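Local coordinates for probable outer membrane protein (PDB 3DWO), which probably forms an outer-membrane channel of the FadL family for the uptake of long-chain fatty acids or other hydrophobic compounds, at residues E82-G94 and M122-D134. Sequence-based numbering, arbitrary orientation.
Sequences ELGTNDGGQAGFG and MRSTWDPNWKGRD. With C8E ((hydroxyethyloxy)tri(ethyloxy)octane), chain E.
Asn86 meets Asp127 and Trp130 with the amide end of its side chain. Its CB starts away from that loop. A chi1 of 60° sets CG between the backbone N and the carbonyl carbon, and this turns the amide back toward CA and CB of Trp130. CG lies 3.9 Å from Trp130 CA. At the tip the two atoms part. OD1 touches Trp130 CB and accepts a hydrogen bond from Gly88 N, closing an Asx turn. ND2 donates to Asp127 OD1 at 3.1 Å, nearly straight at 164°. It comes from above the carboxylate plane, and Asn129 N reaches the same oxygen from the opposite face. The backbone of Asn86 is held too: Lys131 N donates a hydrogen bond to Asn86 O at 3.0 Å.

These loops extend the antiparallel hairpin 93-105/110-125 of a FadL-type beta-barrel. Thr125 N donates to Ala91 O, and Asp127 N to Gly88 O. Ala91 CB sits 3.5 Å from the centroid of the Trp126 six-membered ring, over its face, a CH-pi contact. Trp130 CH2 lies over the other face. On the strands, Arg123 CB lies over one face of Phe93, while Met122 SD meets that ring at its edge. A C8E detergent molecule touches Phe93 CE2 through its C5, 4.0 Å away.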
ATOM      1  N   GLU A  82     -37.132  -7.155   3.291  1.00 35.83           N
ATOM      2  CA  GLU A  82     -36.096  -7.179   2.278  1.00 36.15           C
ATOM      3  C   GLU A  82     -35.381  -5.835   2.262  1.00 34.46           C
ATOM      4  O   GLU A  82     -36.000  -4.786   2.427  1.00 35.36           O
ATOM      5  CB  GLU A  82     -36.711  -7.466   0.907  1.00 39.08           C
ATOM      6  CG  GLU A  82     -37.278  -8.869   0.785  1.00 44.59           C
ATOM      7  CD  GLU A  82     -38.050  -9.084  -0.501  1.00 49.18           C
ATOM      8  OE1 GLU A  82     -37.528  -8.720  -1.578  1.00 51.79           O
ATOM      9  OE2 GLU A  82     -39.178  -9.625  -0.437  1.00 50.64           O
ATOM     10  N   LEU A  83     -34.069  -5.871   2.080  1.00 31.91           N
ATOM     11  CA  LEU A  83     -33.273  -4.654   2.040  1.00 28.95           C
ATOM     12  C   LEU A  83     -32.868  -4.360   0.610  1.00 27.03           C
ATOM     13  O   LEU A  83     -32.820  -5.259  -0.226  1.00 29.10           O
ATOM     14  CB  LEU A  83     -32.009  -4.815   2.885  1.00 27.59           C
ATOM     15  CG  LEU A  83     -32.141  -4.901   4.402  1.00 27.02           C
ATOM     16  CD1 LEU A  83     -30.785  -5.226   5.004  1.00 25.88           C
ATOM     17  CD2 LEU A  83     -32.661  -3.579   4.939  1.00 27.91           C
ATOM     18  N   GLY A  84     -32.580  -3.098   0.327  1.00 25.65           N
ATOM     19  CA  GLY A  84     -32.150  -2.741  -1.011  1.00 25.51           C
ATOM     20  C   GLY A  84     -30.631  -2.759  -1.001  1.00 25.18           C
ATOM     21  O   GLY A  84     -30.014  -2.826   0.064  1.00 24.15           O
ATOM     22  N   THR A  85     -30.012  -2.717  -2.172  1.00 23.37           N
ATOM     23  CA  THR A  85     -28.561  -2.712  -2.215  1.00 23.18           C
ATOM     24  C   THR A  85     -28.114  -1.399  -2.842  1.00 21.42           C
ATOM     25  O   THR A  85     -28.936  -0.523  -3.073  1.00 22.30           O
ATOM     26  CB  THR A  85     -28.012  -3.935  -2.999  1.00 22.06           C
ATOM     27  OG1 THR A  85     -26.584  -3.957  -2.895  1.00 23.68           O
ATOM     28  CG2 THR A  85     -28.423  -3.876  -4.467  1.00 22.54           C
ATOM     29  N   ASN A  86     -26.826  -1.250  -3.122  1.00 22.71           N
ATOM     30  CA  ASN A  86     -26.322  -0.002  -3.682  1.00 21.22           C
ATOM     31  C   ASN A  86     -24.951  -0.189  -4.327  1.00 21.40           C
ATOM     32  O   ASN A  86     -24.396  -1.292  -4.320  1.00 20.36           O
ATOM     33  CB  ASN A  86     -26.233   1.046  -2.569  1.00 22.48           C
ATOM     34  CG  ASN A  86     -25.299   0.611  -1.444  1.00 22.94           C
ATOM     35  OD1 ASN A  86     -24.094   0.518  -1.637  1.00 26.15           O
ATOM     36  ND2 ASN A  86     -25.858   0.330  -0.275  1.00 21.95           N
ATOM     37  N   ASP A  87     -24.400   0.901  -4.857  1.00 21.56           N
ATOM     38  CA  ASP A  87     -23.106   0.874  -5.538  1.00 21.76           C
ATOM     39  C   ASP A  87     -21.861   0.942  -4.657  1.00 20.53           C
ATOM     40  O   ASP A  87     -20.749   1.070  -5.162  1.00 18.87           O
ATOM     41  CB  ASP A  87     -23.045   2.006  -6.568  1.00 25.28           C
ATOM     42  CG  ASP A  87     -22.981   3.392  -5.925  1.00 28.28           C
ATOM     43  OD1 ASP A  87     -22.960   4.386  -6.681  1.00 29.01           O
ATOM     44  OD2 ASP A  87     -22.943   3.494  -4.678  1.00 28.35           O
ATOM     45  N   GLY A  88     -22.040   0.879  -3.342  1.00 20.45           N
ATOM     46  CA  GLY A  88     -20.892   0.929  -2.461  1.00 18.51           C
ATOM     47  C   GLY A  88     -20.584   2.303  -1.904  1.00 18.62           C
ATOM     48  O   GLY A  88     -19.943   2.413  -0.864  1.00 17.56           O
ATOM     49  N   GLY A  89     -21.040   3.349  -2.585  1.00 17.77           N
ATOM     50  CA  GLY A  89     -20.790   4.704  -2.119  1.00 17.22           C
ATOM     51  C   GLY A  89     -19.334   5.091  -2.301  1.00 19.36           C
ATOM     52  O   GLY A  89     -18.609   4.475  -3.086  1.00 18.37           O
ATOM     53  N   GLN A  90     -18.908   6.116  -1.574  1.00 20.23           N
ATOM     54  CA  GLN A  90     -17.527   6.594  -1.620  1.00 20.46           C
ATOM     55  C   GLN A  90     -16.693   5.737  -0.642  1.00 20.38           C
ATOM     56  O   GLN A  90     -16.846   5.834   0.579  1.00 18.83           O
ATOM     57  CB  GLN A  90     -17.501   8.074  -1.219  1.00 23.20           C
ATOM     58  CG  GLN A  90     -16.118   8.627  -0.905  1.00 25.93           C
ATOM     59  CD  GLN A  90     -15.166   8.506  -2.070  1.00 23.35           C
ATOM     60  OE1 GLN A  90     -14.068   7.977  -1.930  1.00 20.60           O
ATOM     61  NE2 GLN A  90     -15.583   8.998  -3.233  1.00 25.66           N
ATOM     62  N   ALA A  91     -15.817   4.898  -1.188  1.00 18.48           N
ATOM     63  CA  ALA A  91     -14.997   3.998  -0.382  1.00 18.29           C
ATOM     64  C   ALA A  91     -13.610   4.541  -0.043  1.00 18.38           C
ATOM     65  O   ALA A  91     -12.803   3.851   0.593  1.00 20.28           O
ATOM     66  CB  ALA A  91     -14.868   2.649  -1.106  1.00 18.67           C
ATOM     67  N   GLY A  92     -13.344   5.775  -0.465  1.00 18.47           N
ATOM     68  CA  GLY A  92     -12.063   6.409  -0.210  1.00 15.74           C
ATOM     69  C   GLY A  92     -11.852   6.858   1.226  1.00 17.92           C
ATOM     70  O   GLY A  92     -12.682   6.599   2.104  1.00 15.34           O
ATOM     71  N   PHE A  93     -10.744   7.557   1.458  1.00 17.27           N
ATOM     72  CA  PHE A  93     -10.397   8.035   2.789  1.00 19.12           C
ATOM     73  C   PHE A  93      -9.482   9.249   2.739  1.00 20.27           C
ATOM     74  O   PHE A  93      -9.084   9.720   1.675  1.00 20.93           O
ATOM     75  CB  PHE A  93      -9.649   6.942   3.550  1.00 17.51           C
ATOM     76  CG  PHE A  93      -8.403   6.473   2.842  1.00 21.47           C
ATOM     77  CD1 PHE A  93      -8.481   5.539   1.808  1.00 20.19           C
ATOM     78  CD2 PHE A  93      -7.159   7.007   3.165  1.00 20.88           C
ATOM     79  CE1 PHE A  93      -7.335   5.146   1.103  1.00 22.25           C
ATOM     80  CE2 PHE A  93      -6.009   6.623   2.469  1.00 22.51           C
ATOM     81  CZ  PHE A  93      -6.100   5.690   1.434  1.00 22.47           C
ATOM     82  N   GLY A  94      -9.152   9.728   3.931  1.00 21.90           N
ATOM     83  CA  GLY A  94      -8.244  10.836   4.117  1.00 21.12           C
ATOM     84  C   GLY A  94      -7.375  10.307   5.242  1.00 22.56           C
ATOM     85  O   GLY A  94      -7.907   9.764   6.214  1.00 23.46           O
ATOM     86  N   MET A 122      -3.107   1.291   2.634  1.00 27.16           N
ATOM     87  CA  MET A 122      -4.248   1.361   1.730  1.00 27.27           C
ATOM     88  C   MET A 122      -5.510   1.181   2.545  1.00 25.24           C
ATOM     89  O   MET A 122      -5.485   0.614   3.640  1.00 25.50           O
ATOM     90  CB  MET A 122      -4.173   0.300   0.630  1.00 27.85           C
ATOM     91  CG  MET A 122      -5.331   0.356  -0.380  1.00 31.06           C
ATOM     92  SD  MET A 122      -5.820   2.012  -1.003  1.00 31.12           S
ATOM     93  CE  MET A 122      -4.250   2.628  -1.628  1.00 33.81           C
ATOM     94  N   ARG A 123      -6.617   1.668   2.014  1.00 22.36           N
ATOM     95  CA  ARG A 123      -7.863   1.575   2.737  1.00 22.08           C
ATOM     96  C   ARG A 123      -9.032   1.733   1.780  1.00 20.18           C
ATOM     97  O   ARG A 123      -8.988   2.556   0.873  1.00 18.54           O
ATOM     98  CB  ARG A 123      -7.892   2.676   3.800  1.00 22.78           C
ATOM     99  CG  ARG A 123      -9.146   2.742   4.653  1.00 29.44           C
ATOM    100  CD  ARG A 123      -9.001   3.860   5.683  1.00 30.28           C
ATOM    101  NE  ARG A 123      -9.919   3.733   6.816  1.00 34.91           N
ATOM    102  CZ  ARG A 123     -11.229   3.925   6.755  1.00 33.47           C
ATOM    103  NH1 ARG A 123     -11.802   4.256   5.601  1.00 38.87           N
ATOM    104  NH2 ARG A 123     -11.965   3.797   7.850  1.00 31.46           N
ATOM    105  N   SER A 124     -10.059   0.915   1.967  1.00 17.13           N
ATOM    106  CA  SER A 124     -11.255   1.012   1.156  1.00 18.60           C
ATOM    107  C   SER A 124     -12.386   0.481   2.019  1.00 18.38           C
ATOM    108  O   SER A 124     -12.278  -0.599   2.592  1.00 20.10           O
ATOM    109  CB  SER A 124     -11.116   0.208  -0.159  1.00 18.83           C
ATOM    110  OG  SER A 124     -10.836  -1.168   0.061  1.00 16.93           O
ATOM    111  N   THR A 125     -13.459   1.260   2.135  1.00 19.27           N
ATOM    112  CA  THR A 125     -14.603   0.856   2.939  1.00 18.35           C
ATOM    113  C   THR A 125     -15.893   1.044   2.151  1.00 19.71           C
ATOM    114  O   THR A 125     -16.352   2.167   1.947  1.00 20.01           O
ATOM    115  CB  THR A 125     -14.677   1.669   4.263  1.00 20.85           C
ATOM    116  OG1 THR A 125     -14.780   3.071   3.978  1.00 21.71           O
ATOM    117  CG2 THR A 125     -13.435   1.429   5.102  1.00 16.46           C
ATOM    118  N   TRP A 126     -16.472  -0.062   1.700  1.00 18.08           N
ATOM    119  CA  TRP A 126     -17.706  -0.007   0.929  1.00 19.33           C
ATOM    120  C   TRP A 126     -18.893  -0.168   1.864  1.00 21.04           C
ATOM    121  O   TRP A 126     -18.791  -0.828   2.901  1.00 20.48           O
ATOM    122  CB  TRP A 126     -17.742  -1.124  -0.116  1.00 17.46           C
ATOM    123  CG  TRP A 126     -16.535  -1.153  -1.009  1.00 19.63           C
ATOM    124  CD1 TRP A 126     -15.370  -1.844  -0.804  1.00 17.62           C
ATOM    125  CD2 TRP A 126     -16.357  -0.414  -2.224  1.00 17.58           C
ATOM    126  NE1 TRP A 126     -14.476  -1.577  -1.821  1.00 19.25           N
ATOM    127  CE2 TRP A 126     -15.058  -0.702  -2.704  1.00 18.32           C
ATOM    128  CE3 TRP A 126     -17.170   0.466  -2.953  1.00 19.31           C
ATOM    129  CZ2 TRP A 126     -14.551  -0.137  -3.882  1.00 19.62           C
ATOM    130  CZ3 TRP A 126     -16.665   1.031  -4.130  1.00 20.80           C
ATOM    131  CH2 TRP A 126     -15.365   0.726  -4.580  1.00 18.28           C
ATOM    132  N   ASP A 127     -20.015   0.443   1.500  1.00 20.24           N
ATOM    133  CA  ASP A 127     -21.219   0.335   2.306  1.00 22.25           C
ATOM    134  C   ASP A 127     -21.448  -1.164   2.517  1.00 21.29           C
ATOM    135  O   ASP A 127     -21.427  -1.935   1.565  1.00 23.00           O
ATOM    136  CB  ASP A 127     -22.397   0.973   1.569  1.00 22.14           C
ATOM    137  CG  ASP A 127     -23.678   0.913   2.368  1.00 27.29           C
ATOM    138  OD1 ASP A 127     -24.347  -0.146   2.365  1.00 24.05           O
ATOM    139  OD2 ASP A 127     -24.008   1.931   3.015  1.00 30.27           O
ATOM    140  N   PRO A 128     -21.668  -1.589   3.768  1.00 22.45           N
ATOM    141  CA  PRO A 128     -21.894  -2.988   4.161  1.00 23.47           C
ATOM    142  C   PRO A 128     -22.924  -3.775   3.368  1.00 22.30           C
ATOM    143  O   PRO A 128     -22.801  -4.984   3.217  1.00 19.42           O
ATOM    144  CB  PRO A 128     -22.283  -2.875   5.633  1.00 24.32           C
ATOM    145  CG  PRO A 128     -21.533  -1.658   6.075  1.00 25.20           C
ATOM    146  CD  PRO A 128     -21.791  -0.704   4.940  1.00 22.75           C
ATOM    147  N   ASN A 129     -23.946  -3.098   2.864  1.00 22.17           N
ATOM    148  CA  ASN A 129     -24.965  -3.803   2.116  1.00 21.82           C
ATOM    149  C   ASN A 129     -24.893  -3.575   0.611  1.00 19.19           C
ATOM    150  O   ASN A 129     -25.873  -3.815  -0.096  1.00 17.12           O
ATOM    151  CB  ASN A 129     -26.353  -3.424   2.637  1.00 25.54           C
ATOM    152  CG  ASN A 129     -27.303  -4.601   2.639  1.00 30.99           C
ATOM    153  OD1 ASN A 129     -27.025  -5.636   3.262  1.00 34.09           O
ATOM    154  ND2 ASN A 129     -28.423  -4.466   1.932  1.00 31.54           N
ATOM    155  N   TRP A 130     -23.734  -3.140   0.116  1.00 16.22           N
ATOM    156  CA  TRP A 130     -23.592  -2.891  -1.314  1.00 15.75           C
ATOM    157  C   TRP A 130     -23.586  -4.187  -2.129  1.00 14.90           C
ATOM    158  O   TRP A 130     -23.363  -5.272  -1.597  1.00 14.61           O
ATOM    159  CB  TRP A 130     -22.338  -2.040  -1.608  1.00 15.96           C
ATOM    160  CG  TRP A 130     -21.023  -2.772  -1.680  1.00 17.24           C
ATOM    161  CD1 TRP A 130     -20.417  -3.496  -0.684  1.00 17.19           C
ATOM    162  CD2 TRP A 130     -20.118  -2.790  -2.791  1.00 16.62           C
ATOM    163  NE1 TRP A 130     -19.194  -3.953  -1.108  1.00 15.91           N
ATOM    164  CE2 TRP A 130     -18.984  -3.535  -2.397  1.00 17.40           C
ATOM    165  CE3 TRP A 130     -20.154  -2.246  -4.083  1.00 17.24           C
ATOM    166  CZ2 TRP A 130     -17.893  -3.752  -3.250  1.00 18.60           C
ATOM    167  CZ3 TRP A 130     -19.070  -2.461  -4.932  1.00 18.87           C
ATOM    168  CH2 TRP A 130     -17.953  -3.210  -4.509  1.00 17.50           C
ATOM    169  N   LYS A 131     -23.841  -4.054  -3.426  1.00 15.85           N
ATOM    170  CA  LYS A 131     -23.928  -5.188  -4.338  1.00 16.85           C
ATOM    171  C   LYS A 131     -22.676  -6.055  -4.421  1.00 16.74           C
ATOM    172  O   LYS A 131     -22.747  -7.208  -4.839  1.00 16.62           O
ATOM    173  CB  LYS A 131     -24.293  -4.699  -5.736  1.00 16.59           C
ATOM    174  CG  LYS A 131     -23.193  -3.899  -6.429  1.00 16.67           C
ATOM    175  CD  LYS A 131     -23.655  -3.415  -7.812  1.00 22.24           C
ATOM    176  CE  LYS A 131     -24.752  -2.361  -7.701  1.00 19.10           C
ATOM    177  NZ  LYS A 131     -25.233  -1.905  -9.036  1.00 21.36           N
ATOM    178  N   GLY A 132     -21.533  -5.495  -4.050  1.00 16.75           N
ATOM    179  CA  GLY A 132     -20.300  -6.261  -4.083  1.00 17.88           C
ATOM    180  C   GLY A 132     -19.861  -6.738  -2.707  1.00 18.35           C
ATOM    181  O   GLY A 132     -18.699  -7.099  -2.526  1.00 19.47           O
ATOM    182  N   ARG A 133     -20.777  -6.764  -1.741  1.00 18.25           N
ATOM    183  CA  ARG A 133     -20.431  -7.177  -0.376  1.00 18.32           C
ATOM    184  C   ARG A 133     -19.859  -8.591  -0.243  1.00 19.03           C
ATOM    185  O   ARG A 133     -19.141  -8.877   0.724  1.00 19.20           O
ATOM    186  CB  ARG A 133     -21.639  -7.010   0.564  1.00 16.93           C
ATOM    187  CG  ARG A 133     -22.858  -7.863   0.227  1.00 15.99           C
ATOM    188  CD  ARG A 133     -24.012  -7.554   1.177  1.00 18.15           C
ATOM    189  NE  ARG A 133     -25.222  -8.319   0.872  1.00 17.82           N
ATOM    190  CZ  ARG A 133     -25.995  -8.108  -0.190  1.00 19.50           C
ATOM    191  NH1 ARG A 133     -25.690  -7.150  -1.057  1.00 16.51           N
ATOM    192  NH2 ARG A 133     -27.070  -8.861  -0.388  1.00 19.85           N
ATOM    193  N   ASP A 134     -20.163  -9.476  -1.192  1.00 17.01           N
ATOM    194  CA  ASP A 134     -19.627 -10.841  -1.130  1.00 20.81           C
ATOM    195  C   ASP A 134     -18.137 -10.855  -1.480  1.00 19.85           C
ATOM    196  O   ASP A 134     -17.469 -11.869  -1.313  1.00 21.52           O
ATOM    197  CB  ASP A 134     -20.348 -11.787  -2.103  1.00 22.59           C
ATOM    198  CG  ASP A 134     -21.778 -12.126  -1.673  1.00 27.85           C
ATOM    199  OD1 ASP A 134     -22.181 -11.799  -0.535  1.00 24.66           O
ATOM    200  OD2 ASP A 134     -22.503 -12.738  -2.495  1.00 30.91           O
TER
HETATM  201  C1  C8E E 455      -4.040   4.312   7.091  1.00 56.73           C
HETATM  202  C2  C8E E 455      -4.236   4.122   5.661  1.00 55.98           C
HETATM  203  C3  C8E E 455      -2.999   4.021   4.891  1.00 56.21           C
HETATM  204  C4  C8E E 455      -2.727   5.331   4.326  1.00 56.05           C
HETATM  205  C5  C8E E 455      -2.331   5.166   2.913  1.00 57.13           C
HETATM  206  C6  C8E E 455      -1.630   6.346   2.458  1.00 57.82           C
HETATM  207  C7  C8E E 455      -1.578   6.075   1.037  1.00 57.67           C
HETATM  208  C8  C8E E 455      -1.909   7.315   0.325  1.00 59.25           C
HETATM  209  O9  C8E E 455      -1.586   7.648  -1.008  1.00 60.92           O
HETATM  210  C10 C8E E 455      -0.233   7.713  -1.408  1.00 60.89           C
HETATM  211  C11 C8E E 455      -0.289   8.076  -2.860  1.00 62.22           C
HETATM  212  O12 C8E E 455      -1.071   7.118  -3.601  1.00 62.26           O
HETATM  213  C13 C8E E 455      -1.479   7.546  -4.932  1.00 62.83           C
HETATM  214  C14 C8E E 455      -2.782   7.118  -5.677  1.00 62.71           C
HETATM  215  O15 C8E E 455      -4.175   7.114  -5.251  1.00 63.27           O
HETATM  216  C16 C8E E 455      -4.523   5.856  -4.636  1.00 63.68           C
HETATM  217  C17 C8E E 455      -5.062   4.796  -5.610  1.00 64.61           C
HETATM  218  O18 C8E E 455      -6.448   4.406  -5.660  1.00 64.80           O
HETATM  219  C19 C8E E 455      -6.743   3.294  -4.768  1.00 65.14           C
HETATM  220  C20 C8E E 455      -7.170   1.867  -5.270  1.00 64.97           C
HETATM  221  O21 C8E E 455      -6.210   0.808  -5.216  1.00 64.70           O
HETATM  222  O   HOH W   1     -15.329   5.695   2.634  1.00 17.68           O